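Local coordinates for protein peroxisomal acyl-CoA oxidase 1A (Solanum lycopersicum, PDB 2FON) that probably catalyses the first, oxygen-consuming step of peroxisomal fatty-acid beta-oxidation, desaturating acyl-CoA with a bound FAD cofactor, at residues B[43-46]-B[50-53]; B[56-61]-B[109-114]; B[402-407]-B[444-449]; B[474-479]-B[543-548]. All coordinates share one frame; numbering follows the deposited sequence.

Contact 1. Residues B[43-46]-B[50-53]; sequences VWAG and DFEL
A chi1 of 176° at Phe51 turns the phenyl ring so that the methyl of Ala45 meets its edge near CD1, the CB being already placed by the backbone, while Asp50 turns CG next to its backbone N (chi1 -71°), which brings OD1 round to Gly46. Ala45 CB lies 3.6 Å from Phe51 CB and at a similar distance from Phe51 CA, and it stays near the plane of the phenyl ring. The methyl therefore packs against the root of the side chain and not over a face of the ring. A small residue suits this place, since the two helix ends approach within 5.0 Å between Ala45 CA and Phe51 CA.

Asp50 CB rests against the carbonyl end of the first helix, 3.3 Å from Ala45 O. Its carboxylate continues past that carbonyl, and Asp50 OD1 comes to 3.6 Å from Gly46 C. Gly46 is where helix 37-45 stops: its phi is positive, 106°, a conformation open to a residue without CB and awkward for most others. Beyond the contact, Ser47 OG is hydrogen-bonded to Asp50 N, the N-cap arrangement expected of a serine just before helix 48-62, and Trp44, on helix 37-45, makes a cation-pi contact with Arg364. The whole is typical of a short helix-loop-helix connection, in which a glycine ends one helix and a serine caps the next, here at the surface of the N-terminal helical region of an acyl-CoA oxidase.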
# COMPACT_ATOMS: atom_id res chain seq x y z
N VAL B 43 -9.45 29.07 -2.31
CA VAL B 43 -8.47 28.73 -1.26
C VAL B 43 -7.55 27.56 -1.66
O VAL B 43 -6.32 27.62 -1.50
CB VAL B 43 -9.12 28.40 0.07
CG1 VAL B 43 -8.03 28.10 1.12
CG2 VAL B 43 -9.99 29.55 0.51
N TRP B 44 -8.13 26.51 -2.21
CA TRP B 44 -7.36 25.39 -2.66
C TRP B 44 -6.38 25.82 -3.70
O TRP B 44 -5.19 25.49 -3.61
CB TRP B 44 -8.27 24.30 -3.23
CG TRP B 44 -7.47 23.17 -3.60
CD1 TRP B 44 -7.02 22.84 -4.86
CD2 TRP B 44 -6.91 22.22 -2.70
NE1 TRP B 44 -6.23 21.73 -4.79
CE2 TRP B 44 -6.15 21.31 -3.48
CE3 TRP B 44 -6.98 22.04 -1.33
CZ2 TRP B 44 -5.48 20.22 -2.92
CZ3 TRP B 44 -6.30 20.96 -0.76
CH2 TRP B 44 -5.55 20.06 -1.56
N ALA B 45 -6.85 26.54 -4.71
CA ALA B 45 -5.94 26.94 -5.75
C ALA B 45 -4.77 27.79 -5.22
O ALA B 45 -3.68 27.72 -5.83
CB ALA B 45 -6.62 27.61 -6.86
N GLY B 46 -4.98 28.55 -4.11
CA GLY B 46 -3.95 29.44 -3.54
C GLY B 46 -4.12 30.98 -3.73
O GLY B 46 -3.70 31.76 -2.85
N ASP B 50 -4.12 31.95 -9.52
CA ASP B 50 -3.82 30.52 -9.64
C ASP B 50 -5.02 29.75 -10.16
O ASP B 50 -4.92 28.90 -11.07
CB ASP B 50 -3.42 29.94 -8.28
CG ASP B 50 -2.03 30.41 -7.80
OD1 ASP B 50 -1.94 30.87 -6.63
OD2 ASP B 50 -1.01 30.28 -8.56
N PHE B 51 -6.16 30.06 -9.56
CA PHE B 51 -7.39 29.39 -9.91
C PHE B 51 -7.80 29.63 -11.37
O PHE B 51 -8.15 28.67 -12.06
CB PHE B 51 -8.52 29.83 -9.00
CG PHE B 51 -9.82 29.23 -9.38
CD1 PHE B 51 -10.04 27.89 -9.16
CD2 PHE B 51 -10.81 30.03 -10.01
CE1 PHE B 51 -11.24 27.34 -9.52
CE2 PHE B 51 -12.01 29.50 -10.40
CZ PHE B 51 -12.25 28.16 -10.16
N GLU B 52 -7.78 30.89 -11.79
CA GLU B 52 -8.03 31.25 -13.17
C GLU B 52 -7.18 30.41 -14.13
O GLU B 52 -7.65 29.97 -15.18
CB GLU B 52 -7.71 32.74 -13.37
CG GLU B 52 -8.39 33.41 -14.58
CD GLU B 52 -7.80 33.04 -15.96
OE1 GLU B 52 -6.60 32.64 -16.09
OE2 GLU B 52 -8.56 33.19 -16.96
N LEU B 53 -5.92 30.19 -13.76
CA LEU B 53 -4.95 29.51 -14.61
C LEU B 53 -5.15 28.01 -14.54
O LEU B 53 -5.15 27.32 -15.56
CB LEU B 53 -3.54 29.88 -14.15
CG LEU B 53 -2.32 29.46 -14.97
CD1 LEU B 53 -1.28 30.57 -14.92
CD2 LEU B 53 -1.70 28.10 -14.49

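Contact 2. Residues B[56-61]-B[109-114]; sequences RISKLV and RRYVDE
This is a buried, largely apolar helix-to-helix packing contact in the N-terminal helical region, where helix 48-62 lies against the last turn of helix 102-112. Ser58 and Val61, three residues apart and so on nearly the same side of the first helix, both touch Tyr111. Ser58 OG stands 3.6 Å above the plane of the phenol ring, displaced toward its rim, and is 3.7 Å from Tyr111 CE2. A serine is small enough to put its hydroxyl over the ring face where the backbones come this close, Ser58 CA and Tyr111 CA being 6.1 Å apart.

Val61 takes the other end of the tyrosine. Its CB and CG2 meet the base of the side chain, with Val61 CG2 3.8 Å from Tyr111 CB, and the two side chains cross at about a right angle. The second branch, CG1, is anti to the backbone N of Val61 (chi1 179°) and reaches the main chain of the partner helix: Val61 CG1 is 3.5 Å from Tyr111 O. The same methyl touches Val112, with Val61 CG1 4.1 Å from Val112 CG2. A branched residue thus fills two sites at once, and its compact shape lets the backbones stay close. Helix 102-112 ends directly afterwards at Asp113, whose phi is positive and whose carboxylate is held by Arg317 and Lys69. Around the contact, Tyr111 meets Tyr632 edge-to-face, Phe67 of the following loop packs on both Val61 and Val112, and Ile57 and Leu60 extend the seam between helices 48-62 and 102-112 to Leu108.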
# COMPACT_ATOMS: atom_id res chain seq x y z
N ARG B 56 -8.52 27.21 -16.55
CA ARG B 56 -8.57 27.37 -17.99
C ARG B 56 -7.64 26.33 -18.67
O ARG B 56 -7.90 25.93 -19.80
CB ARG B 56 -8.23 28.82 -18.36
CG ARG B 56 -7.62 29.06 -19.75
CD ARG B 56 -7.38 30.59 -20.01
NE ARG B 56 -6.53 31.23 -18.99
CZ ARG B 56 -5.19 31.15 -18.97
NH1 ARG B 56 -4.51 30.50 -19.91
NH2 ARG B 56 -4.54 31.75 -17.98
N ILE B 57 -6.59 25.90 -17.99
CA ILE B 57 -5.67 24.98 -18.63
C ILE B 57 -6.18 23.54 -18.46
O ILE B 57 -6.16 22.75 -19.38
CB ILE B 57 -4.27 25.11 -18.05
CG1 ILE B 57 -3.75 26.53 -18.25
CG2 ILE B 57 -3.35 24.06 -18.66
CD1 ILE B 57 -3.42 26.89 -19.65
N SER B 58 -6.63 23.25 -17.25
CA SER B 58 -7.52 22.15 -16.94
C SER B 58 -8.47 21.79 -18.05
O SER B 58 -8.41 20.70 -18.57
CB SER B 58 -8.39 22.55 -15.76
OG SER B 58 -7.84 22.01 -14.63
N LYS B 59 -9.39 22.71 -18.34
CA LYS B 59 -10.52 22.40 -19.17
C LYS B 59 -10.09 22.31 -20.60
O LYS B 59 -10.69 21.62 -21.44
CB LYS B 59 -11.62 23.43 -18.96
CG LYS B 59 -12.64 22.87 -18.02
CD LYS B 59 -13.34 23.96 -17.22
CE LYS B 59 -13.81 23.36 -15.89
NZ LYS B 59 -14.85 24.25 -15.30
N LEU B 60 -8.99 22.98 -20.86
CA LEU B 60 -8.45 22.98 -22.16
C LEU B 60 -7.69 21.68 -22.45
O LEU B 60 -7.61 21.23 -23.58
CB LEU B 60 -7.55 24.18 -22.26
CG LEU B 60 -6.89 24.34 -23.58
CD1 LEU B 60 -6.94 25.84 -23.93
CD2 LEU B 60 -5.43 23.69 -23.55
N VAL B 61 -7.10 21.07 -21.43
CA VAL B 61 -6.53 19.75 -21.59
C VAL B 61 -7.66 18.73 -21.77
O VAL B 61 -7.65 17.92 -22.72
CB VAL B 61 -5.54 19.38 -20.47
CG1 VAL B 61 -5.03 18.01 -20.71
CG2 VAL B 61 -4.35 20.27 -20.56
N ARG B 109 1.23 20.39 -18.87
CA ARG B 109 1.70 19.01 -18.72
C ARG B 109 1.08 18.33 -17.51
O ARG B 109 0.76 17.14 -17.59
CB ARG B 109 3.21 18.91 -18.76
CG ARG B 109 3.76 18.94 -20.19
CD ARG B 109 5.27 19.00 -20.24
NE ARG B 109 5.76 20.36 -20.44
CZ ARG B 109 6.39 21.08 -19.50
NH1 ARG B 109 6.57 20.54 -18.29
NH2 ARG B 109 6.81 22.32 -19.77
N ARG B 110 0.81 19.07 -16.43
CA ARG B 110 0.22 18.41 -15.26
C ARG B 110 -1.05 17.71 -15.69
O ARG B 110 -1.25 16.55 -15.44
CB ARG B 110 -0.04 19.40 -14.12
CG ARG B 110 -0.53 18.76 -12.85
CD ARG B 110 -1.01 19.80 -11.74
NE ARG B 110 0.01 20.73 -11.20
CZ ARG B 110 1.28 20.41 -10.92
NH1 ARG B 110 1.75 19.14 -11.05
NH2 ARG B 110 2.10 21.36 -10.47
N TYR B 111 -1.90 18.41 -16.39
CA TYR B 111 -3.21 17.91 -16.70
C TYR B 111 -3.30 16.83 -17.81
O TYR B 111 -4.24 16.05 -17.86
CB TYR B 111 -4.12 19.12 -16.92
CG TYR B 111 -4.33 19.76 -15.58
CD1 TYR B 111 -3.73 20.97 -15.24
CD2 TYR B 111 -5.08 19.13 -14.63
CE1 TYR B 111 -3.91 21.53 -13.95
CE2 TYR B 111 -5.26 19.66 -13.38
CZ TYR B 111 -4.68 20.86 -13.04
OH TYR B 111 -4.93 21.32 -11.77
N VAL B 112 -2.31 16.80 -18.69
CA VAL B 112 -2.09 15.67 -19.57
C VAL B 112 -1.94 14.37 -18.72
O VAL B 112 -2.32 13.30 -19.15
CB VAL B 112 -0.86 15.93 -20.48
CG1 VAL B 112 -0.45 14.65 -21.23
CG2 VAL B 112 -1.16 16.94 -21.46
N ASP B 113 -1.33 14.51 -17.55
CA ASP B 113 -1.34 13.50 -16.50
C ASP B 113 -0.72 12.18 -16.87
O ASP B 113 -1.31 11.15 -16.64
CB ASP B 113 -2.78 13.29 -16.01
CG ASP B 113 -2.87 12.41 -14.74
OD1 ASP B 113 -2.04 12.53 -13.81
OD2 ASP B 113 -3.84 11.62 -14.66
N GLU B 114 0.48 12.18 -17.42
CA GLU B 114 1.13 10.95 -17.83
C GLU B 114 2.63 11.07 -17.60
O GLU B 114 3.27 11.95 -18.19
CB GLU B 114 0.86 10.81 -19.33
CG GLU B 114 1.71 9.81 -20.08
CD GLU B 114 0.99 9.33 -21.35
OE1 GLU B 114 -0.02 10.00 -21.74
OE2 GLU B 114 1.46 8.29 -21.95

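Contact 3. Residues B[402-407]-B[444-449]; sequences LTTSAT and GDNVVL. With FAD (flavin-adenine dinucleotide), chain E.
Thr404 OG1 is gripped from two directions: the amide of Asn446 donates to it through ND2, and the hydroxyl is in turn bonded to Lys400 O one turn earlier in its own helix. The bond from Asn446 ND2 to Thr404 OG1 measures 3.0 Å and is bent (139° at the hydrogen), with the acceptor close to the amide plane. Ser405 OG, itself bonded to Ser401 O, lies 3.2 Å from the same ND2. Lys400 NZ bonds to Asn446 OD1, consistent with the amide orientation modelled; an asparagine suits a buried site that must both give and receive.

This joins helix 389-417 to the start of helix 446-462 in the C-alpha1 helical domain of the acyl-CoA oxidase fold, next to Asp445, which binds FAD. Asp445 is the N-cap of helix 446-462: Asp445 OD1 accepts from Val448 N at 3.2 Å through its anti lone pair, and it also receives the ribose hydroxyl FAD O2B at 2.8 Å. Val448 CG2 touches the adenine, 3.6 Å from FAD C5A, while Val447 packs on Arg352 of the second subunit.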
# COMPACT_ATOMS: atom_id res chain seq x y z
N LEU B 402 7.41 13.44 5.63
CA LEU B 402 6.17 13.30 6.32
C LEU B 402 5.06 13.16 5.31
O LEU B 402 4.27 12.18 5.38
CB LEU B 402 5.87 14.50 7.15
CG LEU B 402 4.78 14.08 8.09
CD1 LEU B 402 5.37 13.10 9.09
CD2 LEU B 402 4.20 15.28 8.76
N THR B 403 5.02 14.12 4.37
CA THR B 403 3.86 14.21 3.51
C THR B 403 3.84 13.12 2.46
O THR B 403 2.75 12.61 2.13
CB THR B 403 3.70 15.54 2.80
OG1 THR B 403 4.84 15.77 2.00
CG2 THR B 403 3.51 16.74 3.81
N THR B 404 5.01 12.71 1.97
CA THR B 404 4.95 11.63 1.03
C THR B 404 4.61 10.26 1.65
O THR B 404 4.05 9.45 0.96
CB THR B 404 6.16 11.53 0.14
OG1 THR B 404 7.35 11.40 0.96
CG2 THR B 404 6.25 12.75 -0.80
N SER B 405 4.88 10.00 2.94
CA SER B 405 4.33 8.76 3.54
C SER B 405 2.86 8.84 3.80
O SER B 405 2.15 7.83 3.66
CB SER B 405 4.92 8.43 4.89
OG SER B 405 6.28 8.63 4.84
N ALA B 406 2.42 9.99 4.29
CA ALA B 406 1.09 10.09 4.68
C ALA B 406 0.30 9.84 3.40
O ALA B 406 -0.70 9.03 3.40
CB ALA B 406 0.81 11.41 5.20
N THR B 407 0.78 10.45 2.31
CA THR B 407 0.05 10.41 1.05
C THR B 407 0.07 8.99 0.47
O THR B 407 -1.00 8.41 0.21
CB THR B 407 0.50 11.57 0.08
OG1 THR B 407 0.18 12.85 0.67
CG2 THR B 407 -0.12 11.46 -1.34
N GLY B 444 15.56 11.85 -2.17
CA GLY B 444 15.66 11.43 -0.75
C GLY B 444 14.70 10.35 -0.27
O GLY B 444 13.48 10.56 -0.23
N ASP B 445 15.24 9.19 0.11
CA ASP B 445 14.52 8.18 0.85
C ASP B 445 13.86 8.76 2.10
O ASP B 445 14.54 9.41 2.90
CB ASP B 445 15.52 7.14 1.30
CG ASP B 445 14.85 5.91 1.91
OD1 ASP B 445 14.68 5.87 3.15
OD2 ASP B 445 14.47 4.98 1.13
N ASN B 446 12.56 8.49 2.32
CA ASN B 446 11.83 9.10 3.42
C ASN B 446 12.45 8.87 4.75
O ASN B 446 12.64 9.82 5.55
CB ASN B 446 10.43 8.64 3.46
CG ASN B 446 9.57 9.36 2.50
OD1 ASN B 446 10.01 10.31 1.88
ND2 ASN B 446 8.28 8.95 2.38
N VAL B 447 12.82 7.63 5.04
CA VAL B 447 13.48 7.38 6.33
C VAL B 447 14.86 8.02 6.40
O VAL B 447 15.25 8.50 7.45
CB VAL B 447 13.52 5.85 6.68
CG1 VAL B 447 14.16 5.60 8.08
CG2 VAL B 447 12.10 5.23 6.55
N VAL B 448 15.62 8.05 5.32
CA VAL B 448 16.93 8.70 5.37
C VAL B 448 16.83 10.22 5.59
O VAL B 448 17.65 10.83 6.30
CB VAL B 448 17.76 8.38 4.16
CG1 VAL B 448 18.83 9.45 3.91
CG2 VAL B 448 18.42 7.04 4.36
N LEU B 449 15.80 10.82 5.04
CA LEU B 449 15.60 12.20 5.31
C LEU B 449 15.22 12.41 6.77
O LEU B 449 15.58 13.45 7.36
CB LEU B 449 14.56 12.79 4.40
CG LEU B 449 15.00 12.90 2.96
CD1 LEU B 449 13.80 13.31 2.18
CD2 LEU B 449 16.05 13.91 2.86
PA FAD E . 18.59 3.01 -0.62
O1A FAD E . 19.28 4.21 -0.11
O2A FAD E . 19.52 1.99 -1.22
O5B FAD E . 17.72 2.46 0.57
C5B FAD E . 17.48 1.08 0.65
C4B FAD E . 16.89 0.79 2.04
O4B FAD E . 17.90 1.00 2.98
C3B FAD E . 15.78 1.77 2.40
O3B FAD E . 14.94 1.07 3.23
C2B FAD E . 16.47 2.87 3.15
O2B FAD E . 15.72 3.49 4.14
C1B FAD E . 17.54 2.04 3.85
N9A FAD E . 18.70 2.86 4.12
C8A FAD E . 19.59 3.36 3.22
N7A FAD E . 20.47 4.10 3.90
C5A FAD E . 20.17 4.06 5.21
C6A FAD E . 20.77 4.60 6.35
N6A FAD E . 21.89 5.35 6.25
N1A FAD E . 20.21 4.34 7.58
C2A FAD E . 19.06 3.61 7.69
N3A FAD E . 18.49 3.07 6.56
C4A FAD E . 19.04 3.29 5.35
N1 FAD E . 17.45 8.97 -10.10
C2 FAD E . 18.02 9.92 -10.94
O2 FAD E . 19.20 10.22 -10.75
N3 FAD E . 17.28 10.52 -11.95
C4 FAD E . 15.96 10.16 -12.12
O4 FAD E . 15.31 10.66 -13.03
C4X FAD E . 15.37 9.21 -11.29
N5 FAD E . 14.04 8.80 -11.46
C5X FAD E . 13.51 7.85 -10.62
C6 FAD E . 12.22 7.45 -10.83
C7 FAD E . 11.70 6.46 -10.03
C7M FAD E . 10.29 6.13 -10.34
C8 FAD E . 12.46 5.87 -9.01
C8M FAD E . 11.92 4.80 -8.08
C9 FAD E . 13.76 6.28 -8.80
C9A FAD E . 14.29 7.27 -9.62
N10 FAD E . 15.60 7.69 -9.46
C10 FAD E . 16.13 8.62 -10.29
C1' FAD E . 16.50 7.15 -8.39
C2' FAD E . 15.87 7.76 -7.13
O2' FAD E . 15.93 9.14 -7.21
C3' FAD E . 16.51 7.46 -5.79
O3' FAD E . 17.78 8.05 -5.65
C4' FAD E . 16.53 6.00 -5.44
O4' FAD E . 15.18 5.52 -5.39
C5' FAD E . 17.20 5.98 -4.11
O5' FAD E . 16.75 4.73 -3.65
P FAD E . 17.72 3.55 -3.24
O1P FAD E . 17.36 2.33 -4.01
O2P FAD E . 19.18 3.93 -3.25
O3P FAD E . 17.42 3.46 -1.66

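Contact 4. Residues B[474-479]-B[543-548]; sequences VSYMGR and VAHCQL
The chain through 476-478 runs as a 3-10 segment, with Arg479 N bonded to Tyr476 O, and faces one side of helix 535-558, the two main chains staying well apart, with Val474 CA and His545 CA the nearest pair at 8.6 Å. This is loop-to-helix packing in the C-terminal helical part characteristic of acyl-CoA oxidases, and long side chains bridge the gap. Tyr476 does most of the bridging: CG sits between the backbone N and the carbonyl carbon (chi1 72°), which aims the ring at the helix. Its hydroxyl is hydrogen-bonded to His545, Tyr476 OH to His545 ND1 at 2.8 Å, and either may be the donor. The same oxygen is also bonded to Ser510 OG of helix 499-521, so a phenol suits the place by giving an apolar ring a polar end in a buried setting. The two rings meet rim to rim, their planes 29° apart.

Leu548, one turn further along, sends CD2 over a face of the tyrosine ring, 3.6 Å from its centroid and 20° off the normal, a CH-pi contact. Met477 CG covers the opposite face, so the phenol is held between two aliphatic groups. Val474, which also packs on Phe456 and Leu457, places its CG1 3.6 Å from His545 CE1.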
# COMPACT_ATOMS: atom_id res chain seq x y z
N VAL B 474 12.23 25.67 14.78
CA VAL B 474 12.66 25.13 16.07
C VAL B 474 12.76 26.19 17.11
O VAL B 474 13.47 26.03 18.11
CB VAL B 474 14.00 24.36 16.01
CG1 VAL B 474 13.81 23.02 15.33
CG2 VAL B 474 15.05 25.19 15.36
N SER B 475 12.04 27.29 16.93
CA SER B 475 12.08 28.30 17.96
C SER B 475 11.41 27.79 19.26
O SER B 475 11.76 28.21 20.36
CB SER B 475 11.50 29.60 17.45
OG SER B 475 10.26 29.83 18.06
N TYR B 476 10.48 26.85 19.16
CA TYR B 476 9.93 26.22 20.35
C TYR B 476 10.98 25.59 21.25
O TYR B 476 10.84 25.65 22.46
CB TYR B 476 8.85 25.22 20.03
CG TYR B 476 9.32 23.92 19.38
CD1 TYR B 476 9.53 22.78 20.15
CD2 TYR B 476 9.49 23.82 18.00
CE1 TYR B 476 9.90 21.59 19.58
CE2 TYR B 476 9.89 22.64 17.42
CZ TYR B 476 10.09 21.51 18.21
OH TYR B 476 10.49 20.31 17.65
N MET B 477 12.05 25.02 20.70
CA MET B 477 13.07 24.40 21.55
C MET B 477 13.82 25.36 22.46
O MET B 477 14.57 24.94 23.37
CB MET B 477 14.06 23.64 20.71
CG MET B 477 13.39 22.61 19.86
SD MET B 477 14.28 21.10 20.17
CE MET B 477 13.37 19.91 19.17
N GLY B 478 13.62 26.66 22.23
CA GLY B 478 14.14 27.65 23.14
C GLY B 478 13.30 27.72 24.40
O GLY B 478 13.63 28.45 25.32
N ARG B 479 12.19 26.99 24.46
CA ARG B 479 11.32 27.06 25.64
C ARG B 479 11.15 25.70 26.31
O ARG B 479 10.06 25.41 26.79
CB ARG B 479 9.95 27.71 25.31
CG ARG B 479 10.03 28.92 24.37
CD ARG B 479 8.71 29.65 24.10
NE ARG B 479 7.65 28.78 23.58
CZ ARG B 479 7.44 28.49 22.29
NH1 ARG B 479 8.21 28.99 21.34
NH2 ARG B 479 6.44 27.69 21.96
N VAL B 543 9.56 12.63 13.28
CA VAL B 543 8.16 12.63 12.85
C VAL B 543 7.38 13.62 13.67
O VAL B 543 6.76 14.51 13.13
CB VAL B 543 7.47 11.19 12.74
CG1 VAL B 543 5.98 11.30 12.33
CG2 VAL B 543 8.21 10.27 11.72
N ALA B 544 7.46 13.49 14.98
CA ALA B 544 6.70 14.38 15.89
C ALA B 544 6.90 15.90 15.58
O ALA B 544 5.94 16.69 15.52
CB ALA B 544 7.04 14.06 17.35
N HIS B 545 8.17 16.26 15.35
CA HIS B 545 8.55 17.61 14.93
C HIS B 545 7.92 18.03 13.62
O HIS B 545 7.37 19.14 13.53
CB HIS B 545 10.08 17.74 14.88
CG HIS B 545 10.56 19.01 14.25
ND1 HIS B 545 10.47 20.25 14.87
CD2 HIS B 545 11.16 19.24 13.05
CE1 HIS B 545 10.98 21.17 14.08
NE2 HIS B 545 11.40 20.59 12.96
N CYS B 546 7.97 17.17 12.62
CA CYS B 546 7.32 17.47 11.35
C CYS B 546 5.81 17.67 11.48
O CYS B 546 5.23 18.59 10.89
CB CYS B 546 7.66 16.42 10.30
SG CYS B 546 9.48 16.40 9.93
N GLN B 547 5.18 16.81 12.26
CA GLN B 547 3.76 16.87 12.54
C GLN B 547 3.46 18.21 13.16
O GLN B 547 2.42 18.79 12.86
CB GLN B 547 3.38 15.75 13.48
CG GLN B 547 3.24 14.43 12.74
CD GLN B 547 2.96 13.24 13.63
OE1 GLN B 547 3.38 13.18 14.76
NE2 GLN B 547 2.27 12.30 13.12
N LEU B 548 4.39 18.70 13.98
CA LEU B 548 4.21 19.95 14.65
C LEU B 548 4.31 21.09 13.63
O LEU B 548 3.60 22.08 13.70
CB LEU B 548 5.23 20.12 15.80
CG LEU B 548 5.47 21.57 16.26
CD1 LEU B 548 4.23 22.16 16.88
CD2 LEU B 548 6.62 21.69 17.21

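How the contacts relate
From the N terminus the chain closes four loops in series, none enclosing or crossing another. Contact 1 spans only the three residues between its segments, joining helices 37-45 and 48-62. Contact 2 reuses the latter helix and closes a loop of 47 residues onto helix 102-112, with its centre 14 Å from that of contact 1. Contact 3 then joins helices 389-417 and 446-462 beside the FAD, and contact 4 brings the chain after 446-462 onto helix 535-558. Contacts 3 and 4 touch directly, Leu402 CD1 lying 3.8 Å from Val543 CG1, so that helix 389-417 packs directly on helix 535-558. Contacts 2 and 4 lie on opposite sides of the chain's centre.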